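Local coordinates for glycerate dehydrogenase related protein (Thermoplasma acidophilum, PDB 3GVX) that probably works as an NAD(P)-dependent oxidoreductase of the D-isomer specific 2-hydroxyacid dehydrogenase family, perhaps reducing glyoxylate or hydroxypyruvate, at residues D25-W28 and Y32-A35; M52-S57 and Q270-N275. All coordinates share one frame; numbering follows the deposited sequence.

Interaction 1. Residues D25-W28 and Y32-A35; sequences DLHW and YYDA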
loop_
_atom_site.group_PDB
_atom_site.type_symbol
_atom_site.label_atom_id
_atom_site.label_comp_id
_atom_site.label_asym_id
_atom_site.label_seq_id
_atom_site.Cartn_x
_atom_site.Cartn_y
_atom_site.Cartn_z
ATOM N N ASP B 25 -10.479 -6.120 -35.047
ATOM C CA ASP B 25 -9.758 -5.598 -36.176
ATOM C C ASP B 25 -9.529 -4.148 -35.842
ATOM O O ASP B 25 -10.441 -3.450 -35.401
ATOM C CB ASP B 25 -10.580 -5.741 -37.443
ATOM C CG ASP B 25 -10.988 -7.175 -37.698
ATOM O OD1 ASP B 25 -12.171 -7.500 -37.501
ATOM O OD2 ASP B 25 -10.122 -7.990 -38.075
ATOM N N LEU B 26 -8.298 -3.705 -36.030
ATOM C CA LEU B 26 -7.946 -2.332 -35.736
ATOM C C LEU B 26 -7.667 -1.527 -36.970
ATOM O O LEU B 26 -7.145 -2.025 -37.969
ATOM C CB LEU B 26 -6.718 -2.286 -34.836
ATOM C CG LEU B 26 -6.958 -3.124 -33.594
ATOM C CD1 LEU B 26 -5.639 -3.754 -33.154
ATOM C CD2 LEU B 26 -7.647 -2.262 -32.526
ATOM N N HIS B 27 -8.036 -0.264 -36.885
ATOM C CA HIS B 27 -7.804 0.646 -37.963
ATOM C C HIS B 27 -7.177 1.864 -37.369
ATOM O O HIS B 27 -7.510 2.296 -36.262
ATOM C CB HIS B 27 -9.106 0.975 -38.660
ATOM C CG HIS B 27 -9.775 -0.219 -39.247
ATOM N ND1 HIS B 27 -9.604 -0.611 -40.553
ATOM C CD2 HIS B 27 -10.563 -1.159 -38.674
ATOM C CE1 HIS B 27 -10.260 -1.740 -40.763
ATOM N NE2 HIS B 27 -10.850 -2.092 -39.638
ATOM N N TRP B 28 -6.239 2.406 -38.119
ATOM C CA TRP B 28 -5.524 3.549 -37.663
ATOM C C TRP B 28 -5.609 4.723 -38.561
ATOM O O TRP B 28 -5.601 4.642 -39.788
ATOM C CB TRP B 28 -4.065 3.202 -37.406
ATOM C CG TRP B 28 -3.935 2.067 -36.480
ATOM C CD1 TRP B 28 -4.022 0.750 -36.801
ATOM C CD2 TRP B 28 -3.770 2.125 -35.062
ATOM N NE1 TRP B 28 -3.920 -0.018 -35.684
ATOM C CE2 TRP B 28 -3.756 0.795 -34.598
ATOM C CE3 TRP B 28 -3.620 3.165 -34.140
ATOM C CZ2 TRP B 28 -3.613 0.473 -33.248
ATOM C CZ3 TRP B 28 -3.478 2.846 -32.800
ATOM C CH2 TRP B 28 -3.469 1.507 -32.367
ATOM N N TYR B 32 -9.202 6.001 -42.179
ATOM C CA TYR B 32 -10.535 5.944 -41.663
ATOM C C TYR B 32 -11.274 4.687 -42.008
ATOM O O TYR B 32 -11.154 4.129 -43.096
ATOM C CB TYR B 32 -11.362 7.119 -42.163
ATOM C CG TYR B 32 -12.782 7.018 -41.669
ATOM C CD1 TYR B 32 -13.132 7.475 -40.402
ATOM C CD2 TYR B 32 -13.754 6.353 -42.414
ATOM C CE1 TYR B 32 -14.409 7.258 -39.879
ATOM C CE2 TYR B 32 -15.036 6.132 -41.900
ATOM C CZ TYR B 32 -15.357 6.590 -40.632
ATOM O OH TYR B 32 -16.621 6.389 -40.121
ATOM N N TYR B 33 -12.089 4.276 -41.058
ATOM C CA TYR B 33 -12.894 3.110 -41.227
ATOM C C TYR B 33 -14.094 3.182 -40.293
ATOM O O TYR B 33 -13.964 3.463 -39.107
ATOM C CB TYR B 33 -12.050 1.870 -40.966
ATOM C CG TYR B 33 -12.840 0.610 -41.102
ATOM C CD1 TYR B 33 -13.218 0.123 -42.353
ATOM C CD2 TYR B 33 -13.276 -0.067 -39.973
ATOM C CE1 TYR B 33 -14.028 -1.009 -42.468
ATOM C CE2 TYR B 33 -14.080 -1.186 -40.069
ATOM C CZ TYR B 33 -14.454 -1.663 -41.316
ATOM O OH TYR B 33 -15.248 -2.796 -41.395
ATOM N N ASP B 34 -15.262 2.931 -40.868
ATOM C CA ASP B 34 -16.531 2.951 -40.163
ATOM C C ASP B 34 -16.581 1.793 -39.183
ATOM O O ASP B 34 -17.136 0.738 -39.488
ATOM C CB ASP B 34 -17.677 2.806 -41.170
ATOM C CG ASP B 34 -18.963 3.428 -40.683
ATOM O OD1 ASP B 34 -19.160 3.476 -39.452
ATOM O OD2 ASP B 34 -19.780 3.861 -41.520
ATOM N N ALA B 35 -16.007 1.979 -38.001
ATOM C CA ALA B 35 -15.989 0.916 -37.003
ATOM C C ALA B 35 -17.045 1.059 -35.908
ATOM O O ALA B 35 -17.677 2.110 -35.749
ATOM C CB ALA B 35 -14.594 0.819 -36.378
#
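H27 and Y33 carry this contact almost alone, chiefly through an offset stack of their rings, and no hydrogen bond joins the two segments. The imidazole and phenol centroids are 3.8 Å apart, with planes inclined by 17°. The slip is such that each ring presents its rim to the face of the other: NE2 of H27 sits over the rim of the phenol, 3.2 Å from Y33 CD2. Further back, CB of Y33 rides over the same imidazole, 3.7 Å from the centroid of the H27 ring, in a CH-pi contact. One face of the histidine is therefore covered by both the methylene and the near side of the phenol. Both CB atoms point into the gap between the segments, where the CA atoms of H27 and Y33 are 6.5 Å apart. Because Y33 holds CG opposite its backbone N (chi1 179°), its ring is carried over the face of the imidazole, and its hydroxyl reaches D2 in a weak hydrogen bond. Just beyond the stack, D34 forms the centre of an inverse gamma turn, closed by a weak bond of 2.8 Å from A35 N to Y33 O. The pair lies at the surface, where strand 26-28, an edge of the five-stranded parallel sheet, runs into the loop leading to strand 37-40. This sheet fits the substrate-binding domain of D-2-hydroxyacid dehydrogenases. Backbone bonds from H27 to V3 and V5 tie that edge to strand 3-5, while D34 anchors the loop to K48 and R49.

Interaction 2. Residues M52-S57 and Q270-N275; sequences MIQAIS and QLAFEN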
loop_
_atom_site.group_PDB
_atom_site.type_symbol
_atom_site.label_atom_id
_atom_site.label_comp_id
_atom_site.label_asym_id
_atom_site.label_seq_id
_atom_site.Cartn_x
_atom_site.Cartn_y
_atom_site.Cartn_z
HETATM N N MSE B 52 -19.913 2.983 -30.176
HETATM C CA MSE B 52 -19.207 3.489 -29.022
HETATM C C MSE B 52 -18.020 4.367 -29.320
HETATM O O MSE B 52 -17.228 4.084 -30.214
HETATM C CB MSE B 52 -18.784 2.302 -28.145
HETATM C CG MSE B 52 -18.002 2.652 -26.867
HETATM SE SE MSE B 52 -16.297 3.085 -27.284
HETATM C CE MSE B 52 -15.415 2.339 -26.303
ATOM N N ILE B 53 -17.896 5.422 -28.526
ATOM C CA ILE B 53 -16.803 6.358 -28.656
ATOM C C ILE B 53 -16.069 6.449 -27.336
ATOM O O ILE B 53 -16.660 6.742 -26.298
ATOM C CB ILE B 53 -17.329 7.746 -29.064
ATOM C CG1 ILE B 53 -18.090 7.619 -30.391
ATOM C CG2 ILE B 53 -16.180 8.743 -29.177
ATOM C CD1 ILE B 53 -18.751 8.883 -30.868
ATOM N N GLN B 54 -14.768 6.196 -27.383
ATOM C CA GLN B 54 -13.932 6.216 -26.188
ATOM C C GLN B 54 -12.890 7.330 -26.164
ATOM O O GLN B 54 -11.921 7.292 -26.919
ATOM C CB GLN B 54 -13.217 4.876 -26.040
ATOM C CG GLN B 54 -12.291 4.814 -24.852
ATOM C CD GLN B 54 -13.024 4.606 -23.549
ATOM O OE1 GLN B 54 -13.708 3.598 -23.359
ATOM N NE2 GLN B 54 -12.892 5.568 -22.638
ATOM N N ALA B 55 -13.082 8.315 -25.290
ATOM C CA ALA B 55 -12.130 9.405 -25.133
ATOM C C ALA B 55 -10.991 8.843 -24.279
ATOM O O ALA B 55 -11.210 7.988 -23.417
ATOM C CB ALA B 55 -12.783 10.586 -24.419
ATOM N N ILE B 56 -9.774 9.306 -24.516
ATOM C CA ILE B 56 -8.648 8.804 -23.740
ATOM C C ILE B 56 -8.368 9.715 -22.566
ATOM O O ILE B 56 -7.561 9.393 -21.709
ATOM C CB ILE B 56 -7.379 8.683 -24.589
ATOM C CG1 ILE B 56 -6.994 10.053 -25.137
ATOM C CG2 ILE B 56 -7.607 7.675 -25.701
ATOM C CD1 ILE B 56 -5.532 10.211 -25.449
ATOM N N SER B 57 -9.039 10.861 -22.528
ATOM C CA SER B 57 -8.864 11.809 -21.430
ATOM C C SER B 57 -9.861 11.517 -20.314
ATOM O O SER B 57 -10.802 10.744 -20.499
ATOM C CB SER B 57 -9.023 13.251 -21.926
ATOM O OG SER B 57 -10.305 13.464 -22.471
ATOM N N GLN B 270 -3.621 2.736 -22.045
ATOM C CA GLN B 270 -3.953 1.321 -21.926
ATOM C C GLN B 270 -5.326 1.112 -21.323
ATOM O O GLN B 270 -6.081 0.262 -21.769
ATOM C CB GLN B 270 -2.926 0.590 -21.078
ATOM C CG GLN B 270 -3.082 -0.912 -21.116
ATOM C CD GLN B 270 -1.927 -1.616 -20.444
ATOM O OE1 GLN B 270 -0.772 -1.212 -20.592
ATOM N NE2 GLN B 270 -2.228 -2.675 -19.706
ATOM N N LEU B 271 -5.631 1.884 -20.288
ATOM C CA LEU B 271 -6.935 1.794 -19.632
ATOM C C LEU B 271 -8.037 2.153 -20.632
ATOM O O LEU B 271 -9.123 1.578 -20.598
ATOM C CB LEU B 271 -6.990 2.722 -18.407
ATOM C CG LEU B 271 -6.057 2.346 -17.241
ATOM C CD1 LEU B 271 -5.910 3.531 -16.290
ATOM C CD2 LEU B 271 -6.590 1.097 -16.530
ATOM N N ALA B 272 -7.739 3.095 -21.527
ATOM C CA ALA B 272 -8.696 3.511 -22.552
ATOM C C ALA B 272 -9.048 2.325 -23.448
ATOM O O ALA B 272 -10.217 2.021 -23.643
ATOM C CB ALA B 272 -8.127 4.674 -23.384
ATOM N N PHE B 273 -8.043 1.630 -23.970
ATOM C CA PHE B 273 -8.316 0.475 -24.831
ATOM C C PHE B 273 -8.994 -0.649 -24.083
ATOM O O PHE B 273 -9.850 -1.346 -24.620
ATOM C CB PHE B 273 -7.032 -0.079 -25.475
ATOM C CG PHE B 273 -6.399 0.842 -26.477
ATOM C CD1 PHE B 273 -7.152 1.461 -27.455
ATOM C CD2 PHE B 273 -5.049 1.102 -26.436
ATOM C CE1 PHE B 273 -6.569 2.325 -28.365
ATOM C CE2 PHE B 273 -4.470 1.959 -27.345
ATOM C CZ PHE B 273 -5.235 2.570 -28.306
ATOM N N GLU B 274 -8.593 -0.827 -22.835
ATOM C CA GLU B 274 -9.171 -1.862 -22.012
ATOM C C GLU B 274 -10.651 -1.636 -21.812
ATOM O O GLU B 274 -11.431 -2.580 -21.870
ATOM C CB GLU B 274 -8.440 -1.957 -20.673
ATOM C CG GLU B 274 -7.108 -2.662 -20.818
ATOM C CD GLU B 274 -6.332 -2.807 -19.511
ATOM O OE1 GLU B 274 -6.518 -1.989 -18.592
ATOM O OE2 GLU B 274 -5.514 -3.741 -19.406
ATOM N N ASN B 275 -11.053 -0.388 -21.611
ATOM C CA ASN B 275 -12.468 -0.130 -21.438
ATOM C C ASN B 275 -13.226 -0.481 -22.701
ATOM O O ASN B 275 -14.385 -0.854 -22.639
ATOM C CB ASN B 275 -12.761 1.326 -21.082
ATOM C CG ASN B 275 -14.181 1.511 -20.581
ATOM O OD1 ASN B 275 -14.936 2.348 -21.082
ATOM N ND2 ASN B 275 -14.552 0.720 -19.579
#
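Apolar packing joins I56 to A272, where the strand gives way to loop and comes up against the helix. CG2 of I56 meets CB of A272 at 3.8 Å, and the CA atoms of these two residues are only 5.4 Å apart, an approach consistent with the small methyl side chain of A272. The other branch of I56, CG1, is set between its backbone N and carbonyl carbon (chi1 60°), so that its CD1 end is directed off the helix segment.

The polar part centres on Q54. Its CG stands opposite the backbone N, and a bend at chi2 (78°) turns the amide toward the carbonyl of the next residue, A55. There Q54 NE2 donates a nearly straight hydrogen bond of 3.0 Å to A55 O, with the acceptor in the amide plane; a second, weak bond from NE2 goes to S76 O. The aliphatic part of the side chain lies against the helix backbone, Q54 CG being 3.7 Å from A272 O, and Q54 OE1 also packs against CB of N275 at 3.4 Å.

The arrangement fits the substrate-binding domain of this family, which the chain probably rejoins here after its Rossmann-type NAD-binding domain. Helix 266-279 covers strand 52-55, which runs between strands 37-40 and 73-75 of the parallel sheet, while F273 and E274 pack against helix 11-20 and L271 touches Y121 of the second subunit.

How the interactions relate
Both interactions belong to the five-stranded parallel sheet, with centres 15 Å apart and nearest atoms about 5 Å apart without touching. Interaction 1 is local and lies at the surface: three residues separate its segments, and it pairs an edge strand with the loop that follows. Interaction 2 is largely buried and long-range, bringing a helix from near the end of the chain, 213 residues on, against an inner strand of that sheet. Their chemistry differs accordingly. Stacked rings carry 25-28 with 32-35, whereas 52-57 and 270-275 meet through aliphatic groups and a glutamine whose amide is held chiefly by the carbonyl of the next residue in its strand.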